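Local atomic coordinates of folylpolyglutamate synthase (FolC) (Helicobacter pylori, PDB entry 6K8C), a protein that probably catalyses the ATP-dependent addition of glutamate to dihydropteroate, forming dihydrofolate, and the successive glutamylation of tetrahydrofolates to folylpolyglutamates. Residues R63-Q72 with Q260-L271; N73-S81 with R88-S96. All coordinates share one frame; numbering follows the deposited sequence.

Interaction 1 (R63-Q72 with Q260-L271); sequences RFLTLLLADQ and QEVLKNLKPLNL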
# COMPACT_ATOMS: atom_id res chain seq x y z
N ARG A 63 -6.50 5.01 -1.47
CA ARG A 63 -7.81 4.40 -1.63
C ARG A 63 -8.91 5.34 -1.15
O ARG A 63 -10.01 5.36 -1.73
CB ARG A 63 -7.87 3.06 -0.89
CG ARG A 63 -9.15 2.24 -1.16
CD ARG A 63 -9.31 1.88 -2.65
NE ARG A 63 -8.17 1.12 -3.13
CZ ARG A 63 -8.02 -0.19 -2.97
NH1 ARG A 63 -8.95 -0.90 -2.35
NH2 ARG A 63 -6.93 -0.79 -3.43
N PHE A 64 -8.65 6.11 -0.09
CA PHE A 64 -9.60 7.13 0.36
C PHE A 64 -9.88 8.13 -0.75
O PHE A 64 -11.03 8.46 -1.04
CB PHE A 64 -9.06 7.86 1.59
CG PHE A 64 -9.49 7.27 2.90
CD1 PHE A 64 -10.79 6.85 3.11
CD2 PHE A 64 -8.58 7.16 3.95
CE1 PHE A 64 -11.18 6.32 4.33
CE2 PHE A 64 -8.96 6.63 5.18
CZ PHE A 64 -10.26 6.21 5.37
N LEU A 65 -8.81 8.64 -1.39
CA LEU A 65 -8.98 9.54 -2.52
C LEU A 65 -9.77 8.88 -3.64
O LEU A 65 -10.68 9.48 -4.22
CB LEU A 65 -7.62 10.01 -3.02
CG LEU A 65 -7.58 10.89 -4.28
CD1 LEU A 65 -8.37 12.17 -4.07
CD2 LEU A 65 -6.15 11.21 -4.66
N THR A 66 -9.42 7.62 -3.97
CA THR A 66 -10.14 6.87 -5.00
C THR A 66 -11.63 6.78 -4.69
O THR A 66 -12.47 6.95 -5.58
CB THR A 66 -9.53 5.46 -5.12
OG1 THR A 66 -8.17 5.56 -5.54
CG2 THR A 66 -10.31 4.61 -6.14
N LEU A 67 -11.98 6.49 -3.43
CA LEU A 67 -13.39 6.36 -3.05
C LEU A 67 -14.11 7.70 -3.17
O LEU A 67 -15.26 7.75 -3.63
CB LEU A 67 -13.51 5.80 -1.63
CG LEU A 67 -13.01 4.37 -1.45
CD1 LEU A 67 -13.12 3.93 0.00
CD2 LEU A 67 -13.74 3.40 -2.39
N LEU A 68 -13.47 8.79 -2.75
CA LEU A 68 -14.10 10.10 -2.86
C LEU A 68 -14.36 10.46 -4.32
O LEU A 68 -15.43 10.96 -4.66
CB LEU A 68 -13.22 11.17 -2.19
CG LEU A 68 -13.08 11.10 -0.67
CD1 LEU A 68 -11.87 11.88 -0.21
CD2 LEU A 68 -14.35 11.60 0.02
N LEU A 69 -13.38 10.22 -5.19
CA LEU A 69 -13.56 10.52 -6.60
C LEU A 69 -14.65 9.66 -7.21
O LEU A 69 -15.50 10.16 -7.97
CB LEU A 69 -12.23 10.33 -7.35
CG LEU A 69 -11.13 11.31 -6.95
CD1 LEU A 69 -9.77 10.87 -7.48
CD2 LEU A 69 -11.47 12.71 -7.44
N ALA A 70 -14.66 8.37 -6.89
CA ALA A 70 -15.71 7.48 -7.39
C ALA A 70 -17.09 7.92 -6.94
O ALA A 70 -18.07 7.75 -7.67
CB ALA A 70 -15.44 6.04 -6.94
N ASP A 71 -17.19 8.51 -5.74
CA ASP A 71 -18.46 9.03 -5.24
C ASP A 71 -18.96 10.23 -6.04
O ASP A 71 -20.14 10.58 -5.92
CB ASP A 71 -18.33 9.41 -3.77
CG ASP A 71 -18.86 8.35 -2.84
OD1 ASP A 71 -19.38 7.33 -3.34
OD2 ASP A 71 -18.76 8.52 -1.61
N GLN A 72 -18.10 10.87 -6.82
CA GLN A 72 -18.51 11.91 -7.75
C GLN A 72 -18.76 11.38 -9.15
O GLN A 72 -18.78 12.16 -10.10
CB GLN A 72 -17.46 13.03 -7.79
CG GLN A 72 -17.25 13.69 -6.45
CD GLN A 72 -18.52 14.31 -5.91
OE1 GLN A 72 -19.31 14.88 -6.66
NE2 GLN A 72 -18.74 14.19 -4.60
N GLN A 260 -19.65 19.97 -1.82
CA GLN A 260 -20.54 19.02 -1.17
C GLN A 260 -19.89 18.43 0.08
O GLN A 260 -18.66 18.42 0.23
CB GLN A 260 -20.93 17.90 -2.14
CG GLN A 260 -21.54 18.39 -3.44
CD GLN A 260 -21.48 17.34 -4.54
OE1 GLN A 260 -21.63 16.15 -4.28
NE2 GLN A 260 -21.26 17.79 -5.77
N GLU A 261 -20.74 17.93 0.98
CA GLU A 261 -20.28 17.27 2.21
C GLU A 261 -20.04 15.80 1.88
O GLU A 261 -20.89 14.93 2.08
CB GLU A 261 -21.29 17.45 3.33
CG GLU A 261 -20.68 17.64 4.71
CD GLU A 261 -20.13 16.35 5.31
OE1 GLU A 261 -20.49 15.26 4.81
OE2 GLU A 261 -19.34 16.43 6.27
N VAL A 262 -18.84 15.52 1.36
CA VAL A 262 -18.57 14.22 0.77
C VAL A 262 -18.36 13.12 1.80
O VAL A 262 -18.46 11.93 1.46
CB VAL A 262 -17.35 14.32 -0.16
CG1 VAL A 262 -17.66 15.25 -1.32
CG2 VAL A 262 -16.14 14.83 0.62
N LEU A 263 -18.08 13.47 3.06
CA LEU A 263 -17.86 12.45 4.08
C LEU A 263 -19.15 11.80 4.56
O LEU A 263 -19.10 10.69 5.10
CB LEU A 263 -17.11 13.04 5.27
CG LEU A 263 -15.69 13.50 4.95
CD1 LEU A 263 -14.95 13.84 6.23
CD2 LEU A 263 -14.95 12.44 4.14
N LYS A 264 -20.29 12.47 4.39
CA LYS A 264 -21.54 11.95 4.95
C LYS A 264 -21.91 10.61 4.32
O LYS A 264 -22.37 9.70 5.02
CB LYS A 264 -22.66 12.97 4.76
CG LYS A 264 -23.13 13.60 6.07
CD LYS A 264 -23.73 14.98 5.84
CE LYS A 264 -23.74 15.78 7.13
NZ LYS A 264 -23.90 17.25 6.87
N ASN A 265 -21.70 10.47 3.02
CA ASN A 265 -22.04 9.24 2.31
C ASN A 265 -20.81 8.45 1.88
O ASN A 265 -20.94 7.52 1.07
CB ASN A 265 -22.90 9.56 1.09
CG ASN A 265 -24.16 10.33 1.45
OD1 ASN A 265 -24.76 10.09 2.50
ND2 ASN A 265 -24.56 11.26 0.59
N LEU A 266 -19.63 8.79 2.38
CA LEU A 266 -18.44 8.00 2.08
C LEU A 266 -18.59 6.61 2.68
O LEU A 266 -18.91 6.47 3.86
CB LEU A 266 -17.19 8.69 2.62
CG LEU A 266 -15.85 8.00 2.33
CD1 LEU A 266 -15.60 7.90 0.84
CD2 LEU A 266 -14.70 8.74 3.02
N LYS A 267 -18.37 5.58 1.85
CA LYS A 267 -18.47 4.22 2.33
C LYS A 267 -17.29 3.90 3.24
O LYS A 267 -16.25 4.55 3.18
CB LYS A 267 -18.51 3.25 1.14
CG LYS A 267 -17.19 3.14 0.38
CD LYS A 267 -17.18 1.94 -0.55
CE LYS A 267 -18.21 2.09 -1.65
NZ LYS A 267 -18.18 0.93 -2.60
N PRO A 268 -17.44 2.91 4.13
CA PRO A 268 -16.33 2.55 5.01
C PRO A 268 -15.15 2.01 4.21
O PRO A 268 -15.32 1.21 3.29
CB PRO A 268 -16.93 1.47 5.92
CG PRO A 268 -18.12 0.96 5.18
CD PRO A 268 -18.66 2.13 4.42
N LEU A 269 -13.95 2.46 4.58
CA LEU A 269 -12.74 2.02 3.89
C LEU A 269 -12.43 0.57 4.24
O LEU A 269 -12.38 0.20 5.41
CB LEU A 269 -11.55 2.91 4.24
CG LEU A 269 -10.22 2.38 3.70
CD1 LEU A 269 -10.23 2.38 2.18
CD2 LEU A 269 -9.03 3.17 4.23
N ASN A 270 -12.21 -0.24 3.21
CA ASN A 270 -11.79 -1.62 3.37
C ASN A 270 -10.62 -1.87 2.43
O ASN A 270 -10.72 -1.60 1.23
CB ASN A 270 -12.93 -2.59 3.07
CG ASN A 270 -12.47 -4.03 2.99
OD1 ASN A 270 -12.10 -4.52 1.92
ND2 ASN A 270 -12.48 -4.72 4.13
N LEU A 271 -9.52 -2.35 2.98
CA LEU A 271 -8.36 -2.74 2.19
C LEU A 271 -8.08 -4.21 2.41
O LEU A 271 -8.14 -4.70 3.54
CB LEU A 271 -7.12 -1.92 2.55
CG LEU A 271 -7.10 -0.45 2.15
CD1 LEU A 271 -5.81 0.19 2.64
CD2 LEU A 271 -7.25 -0.32 0.64
O HOH W 1 -11.60 -0.52 -1.06
O HOH W 2 -18.38 10.86 -0.87
O HOH W 3 -18.20 5.80 -1.10
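Leu269 holds its CG anti to the backbone N (chi1 172°), and its two methyls part between Phe64 and Arg63 of helix 58-70. Leu269 CD2 lies over one face of the Phe64 ring, 3.7 Å from its centroid and displaced toward the rim. This is a CH-pi contact. Leu269 CB closes on the same ring, 3.4 Å from Phe64 CE1. The other methyl, Leu269 CD1, sits 3.5 Å from Arg63 CG.

Arg63 bends at both chi2 (60°) and chi3 (58°). This folds the guanidinium back beside Leu271 CD2, which touches Arg63 CG and lies over one face of the guanidinium. Leu271 CD2 is 3.5 Å from Arg63 NH1. Water 1 lies at the guanidinium edge, in its plane; it accepts from Arg63 NH1 and donates to Asn270 O. Arg63 NE hydrogen-bonds to His78 ND1, and Phe92 adds a cation-pi contact. The charged end is therefore gripped from several directions.

Farther along, Leu266 CD1 fits between two leucines of the helix. Leu266 CD1 is 3.9 Å from Leu67 CB and 4.0 Å from Leu68 CD2. Leu68 CD2 also meets Val262 CG2 at 3.7 Å. Tyr230 of helix 225-234 packs on Leu266 and Leu269, and helix 241-254 packs on Phe64 and Leu68. At the exposed end, Asp71 OD2 accepts from water 2, which also donates to Val262 O. Water 3 links the same carboxylate oxygen, weakly, to Lys267 N.

Helix 58-70 begins within the glycine-rich GTNGKGS sequence, the P-loop of the Mur ligase middle domain. Segment 260-271 runs along this helix before the chain enters the second sheet at strand 276-279. The arrangement fits the Mur ligase fold, with the connection to the C-terminal domain packed on the P-loop helix.

Interaction 2 (N73-S81 with R88-S96); sequences NFKVLHFTS and RERFFLNGS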
# COMPACT_ATOMS: atom_id res chain seq x y z
N ASN A 73 -18.96 10.07 -9.28
CA ASN A 73 -19.23 9.42 -10.56
C ASN A 73 -18.06 9.56 -11.53
O ASN A 73 -18.24 9.70 -12.74
CB ASN A 73 -20.53 9.94 -11.19
CG ASN A 73 -21.14 8.97 -12.17
OD1 ASN A 73 -20.93 7.75 -12.07
ND2 ASN A 73 -21.89 9.48 -13.13
N PHE A 74 -16.84 9.51 -11.00
CA PHE A 74 -15.64 9.48 -11.82
C PHE A 74 -15.12 8.05 -11.92
O PHE A 74 -15.24 7.27 -10.97
CB PHE A 74 -14.55 10.39 -11.28
CG PHE A 74 -14.80 11.85 -11.50
CD1 PHE A 74 -14.94 12.36 -12.78
CD2 PHE A 74 -14.89 12.72 -10.43
CE1 PHE A 74 -15.18 13.71 -12.99
CE2 PHE A 74 -15.12 14.07 -10.62
CZ PHE A 74 -15.26 14.57 -11.90
N LYS A 75 -14.56 7.72 -13.07
CA LYS A 75 -13.90 6.44 -13.27
C LYS A 75 -12.45 6.56 -12.81
O LYS A 75 -11.72 7.44 -13.27
CB LYS A 75 -13.97 6.02 -14.74
CG LYS A 75 -15.37 5.62 -15.19
CD LYS A 75 -15.33 4.92 -16.55
CE LYS A 75 -16.29 5.56 -17.54
NZ LYS A 75 -15.69 5.69 -18.89
N VAL A 76 -12.05 5.70 -11.88
CA VAL A 76 -10.74 5.79 -11.24
C VAL A 76 -10.11 4.40 -11.17
O VAL A 76 -10.78 3.42 -10.82
CB VAL A 76 -10.85 6.39 -9.81
CG1 VAL A 76 -9.46 6.63 -9.23
CG2 VAL A 76 -11.66 7.67 -9.82
N LEU A 77 -8.82 4.33 -11.46
CA LEU A 77 -8.03 3.14 -11.18
C LEU A 77 -6.99 3.46 -10.12
O LEU A 77 -6.25 4.44 -10.24
CB LEU A 77 -7.32 2.62 -12.44
CG LEU A 77 -6.68 1.25 -12.21
CD1 LEU A 77 -6.84 0.40 -13.45
CD2 LEU A 77 -5.20 1.35 -11.82
N HIS A 78 -6.94 2.63 -9.08
CA HIS A 78 -5.96 2.76 -8.01
C HIS A 78 -4.95 1.62 -8.14
O HIS A 78 -5.31 0.45 -7.99
CB HIS A 78 -6.64 2.72 -6.64
CG HIS A 78 -5.71 2.98 -5.50
ND1 HIS A 78 -5.98 2.58 -4.21
CD2 HIS A 78 -4.50 3.60 -5.46
CE1 HIS A 78 -4.99 2.96 -3.42
NE2 HIS A 78 -4.08 3.58 -4.15
N PHE A 79 -3.71 1.98 -8.41
CA PHE A 79 -2.62 1.04 -8.63
C PHE A 79 -1.75 0.99 -7.38
O PHE A 79 -1.18 2.01 -6.99
CB PHE A 79 -1.80 1.48 -9.84
CG PHE A 79 -0.56 0.67 -10.09
CD1 PHE A 79 -0.65 -0.68 -10.37
CD2 PHE A 79 0.69 1.27 -10.08
CE1 PHE A 79 0.49 -1.42 -10.62
CE2 PHE A 79 1.83 0.54 -10.33
CZ PHE A 79 1.73 -0.81 -10.60
N THR A 80 -1.66 -0.18 -6.75
CA THR A 80 -0.91 -0.33 -5.50
C THR A 80 0.08 -1.48 -5.61
O THR A 80 0.06 -2.25 -6.57
CB THR A 80 -1.85 -0.58 -4.31
OG1 THR A 80 -2.57 -1.81 -4.53
CG2 THR A 80 -2.84 0.56 -4.16
N SER A 81 0.96 -1.59 -4.62
CA SER A 81 1.90 -2.70 -4.58
C SER A 81 2.38 -2.86 -3.14
O SER A 81 2.37 -1.89 -2.38
CB SER A 81 3.09 -2.45 -5.51
OG SER A 81 3.93 -1.42 -5.02
N ARG A 88 -3.92 -9.55 -8.81
CA ARG A 88 -4.88 -8.57 -9.32
C ARG A 88 -5.33 -7.57 -8.26
O ARG A 88 -5.99 -6.59 -8.61
CB ARG A 88 -6.10 -9.26 -9.93
CG ARG A 88 -7.00 -9.96 -8.93
CD ARG A 88 -7.95 -10.89 -9.67
NE ARG A 88 -8.99 -11.42 -8.79
CZ ARG A 88 -10.27 -11.11 -8.88
NH1 ARG A 88 -11.14 -11.64 -8.03
NH2 ARG A 88 -10.69 -10.27 -9.82
N GLU A 89 -4.99 -7.78 -6.98
CA GLU A 89 -5.23 -6.77 -5.95
C GLU A 89 -4.60 -5.43 -6.31
O GLU A 89 -5.06 -4.38 -5.84
CB GLU A 89 -4.65 -7.22 -4.61
CG GLU A 89 -5.33 -8.39 -3.96
CD GLU A 89 -4.49 -8.97 -2.84
OE1 GLU A 89 -3.69 -8.21 -2.22
OE2 GLU A 89 -4.64 -10.17 -2.57
N ARG A 90 -3.54 -5.45 -7.12
CA ARG A 90 -2.81 -4.24 -7.46
C ARG A 90 -3.62 -3.27 -8.31
O ARG A 90 -3.18 -2.13 -8.49
CB ARG A 90 -1.52 -4.63 -8.20
CG ARG A 90 -0.51 -5.36 -7.30
CD ARG A 90 0.54 -6.09 -8.13
NE ARG A 90 1.43 -6.89 -7.29
CZ ARG A 90 2.67 -6.54 -6.98
NH1 ARG A 90 3.18 -5.41 -7.45
NH2 ARG A 90 3.41 -7.34 -6.21
N PHE A 91 -4.79 -3.68 -8.81
CA PHE A 91 -5.58 -2.85 -9.72
C PHE A 91 -7.01 -2.76 -9.20
O PHE A 91 -7.81 -3.68 -9.39
CB PHE A 91 -5.54 -3.42 -11.14
CG PHE A 91 -4.17 -3.88 -11.57
CD1 PHE A 91 -3.28 -3.00 -12.15
CD2 PHE A 91 -3.79 -5.21 -11.41
CE1 PHE A 91 -2.01 -3.42 -12.56
CE2 PHE A 91 -2.53 -5.64 -11.81
CZ PHE A 91 -1.64 -4.74 -12.39
N PHE A 92 -7.32 -1.65 -8.53
CA PHE A 92 -8.66 -1.36 -8.04
C PHE A 92 -9.31 -0.45 -9.07
O PHE A 92 -8.94 0.72 -9.20
CB PHE A 92 -8.59 -0.69 -6.67
CG PHE A 92 -9.93 -0.56 -5.97
CD1 PHE A 92 -10.47 -1.64 -5.28
CD2 PHE A 92 -10.62 0.64 -5.97
CE1 PHE A 92 -11.68 -1.53 -4.63
CE2 PHE A 92 -11.84 0.76 -5.32
CZ PHE A 92 -12.37 -0.32 -4.65
N LEU A 93 -10.25 -1.00 -9.84
CA LEU A 93 -10.78 -0.34 -11.03
C LEU A 93 -12.28 -0.11 -10.88
O LEU A 93 -13.04 -1.07 -10.74
CB LEU A 93 -10.49 -1.18 -12.28
CG LEU A 93 -11.18 -0.75 -13.57
CD1 LEU A 93 -10.72 0.63 -14.01
CD2 LEU A 93 -10.93 -1.78 -14.67
N ASN A 94 -12.68 1.16 -10.91
CA ASN A 94 -14.09 1.55 -10.88
C ASN A 94 -14.83 0.87 -9.73
O ASN A 94 -15.91 0.30 -9.90
CB ASN A 94 -14.77 1.25 -12.23
CG ASN A 94 -14.11 2.00 -13.38
OD1 ASN A 94 -13.56 3.08 -13.20
ND2 ASN A 94 -14.16 1.41 -14.57
N GLY A 95 -14.23 0.92 -8.55
CA GLY A 95 -14.89 0.50 -7.33
C GLY A 95 -14.68 -0.94 -6.91
O GLY A 95 -15.23 -1.35 -5.88
N SER A 96 -13.91 -1.72 -7.66
CA SER A 96 -13.66 -3.10 -7.26
C SER A 96 -12.33 -3.58 -7.84
O SER A 96 -11.79 -3.00 -8.79
CB SER A 96 -14.80 -4.02 -7.71
OG SER A 96 -14.80 -4.18 -9.11
O HOH W 4 -12.32 3.18 -8.44
O HOH W 5 -4.98 -1.41 -5.74
O HOH W 6 1.84 -3.22 -8.44
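His78 and Phe92 form a hydrogen-bonded pair in the antiparallel beta hairpin of strands 76-79 and 91-93, at one side of the P-loop domain's sheet. His78 N reaches Phe92 O at 2.8 Å, and Phe92 N returns to His78 O. The bonds Asn94 N to Val76 O and Thr80 N to Arg90 O extend the pairing. Leu77 meets Leu93 and Phe79 meets Phe91 on the face turned to helix 121-132. The two phenyl rings are slid apart and barely overlap.

Arg90 runs out along Thr80 and Ser81. Arg90 CB is 3.3 Å from Thr80 O and also lies over a face of the Phe91 ring. Arg90 CG is 3.2 Å from Thr80 O. The chain is extended from CG to NE, and NE hydrogen-bonds to His83 ND1. Arg90 NH1 comes 3.5 Å from Ser81 CB, while Ser81 CA lies over one face of the guanidinium. Water 6, at the guanidinium edge, joins Arg90 NH1 to Thr80 O.

Asn94 and Gly95 are the middle of the type I' turn that leads from strand 91-93 to strand 96-97. Water 5 donates to His78 O and Glu89 O and accepts from Thr80 OG1 at 2.7 Å.

Overall arrangement
The two interactions are neighbours, with centres about 13 Å apart. Helix 58-70 leads directly into strand 76-79, so the first segment of each belongs to one helix-strand unit. They touch through the helix side chains that face strand 76-79, Thr66 packing on His78. Both are partly buried: in interaction 1 the leucines and Phe64 are buried and Asp71 and Lys267 are exposed; in interaction 2 Val76 to Phe79 are buried, and Asn94 and Gly95 in the turn are exposed. Interaction 1 joins parts distant in sequence through apolar side chains, with waters making the polar links. Interaction 2 joins near neighbours through direct backbone bonds. Its strand 76-79 also pairs with strand 138-142, whereas segment 260-271 lies outside the sheets.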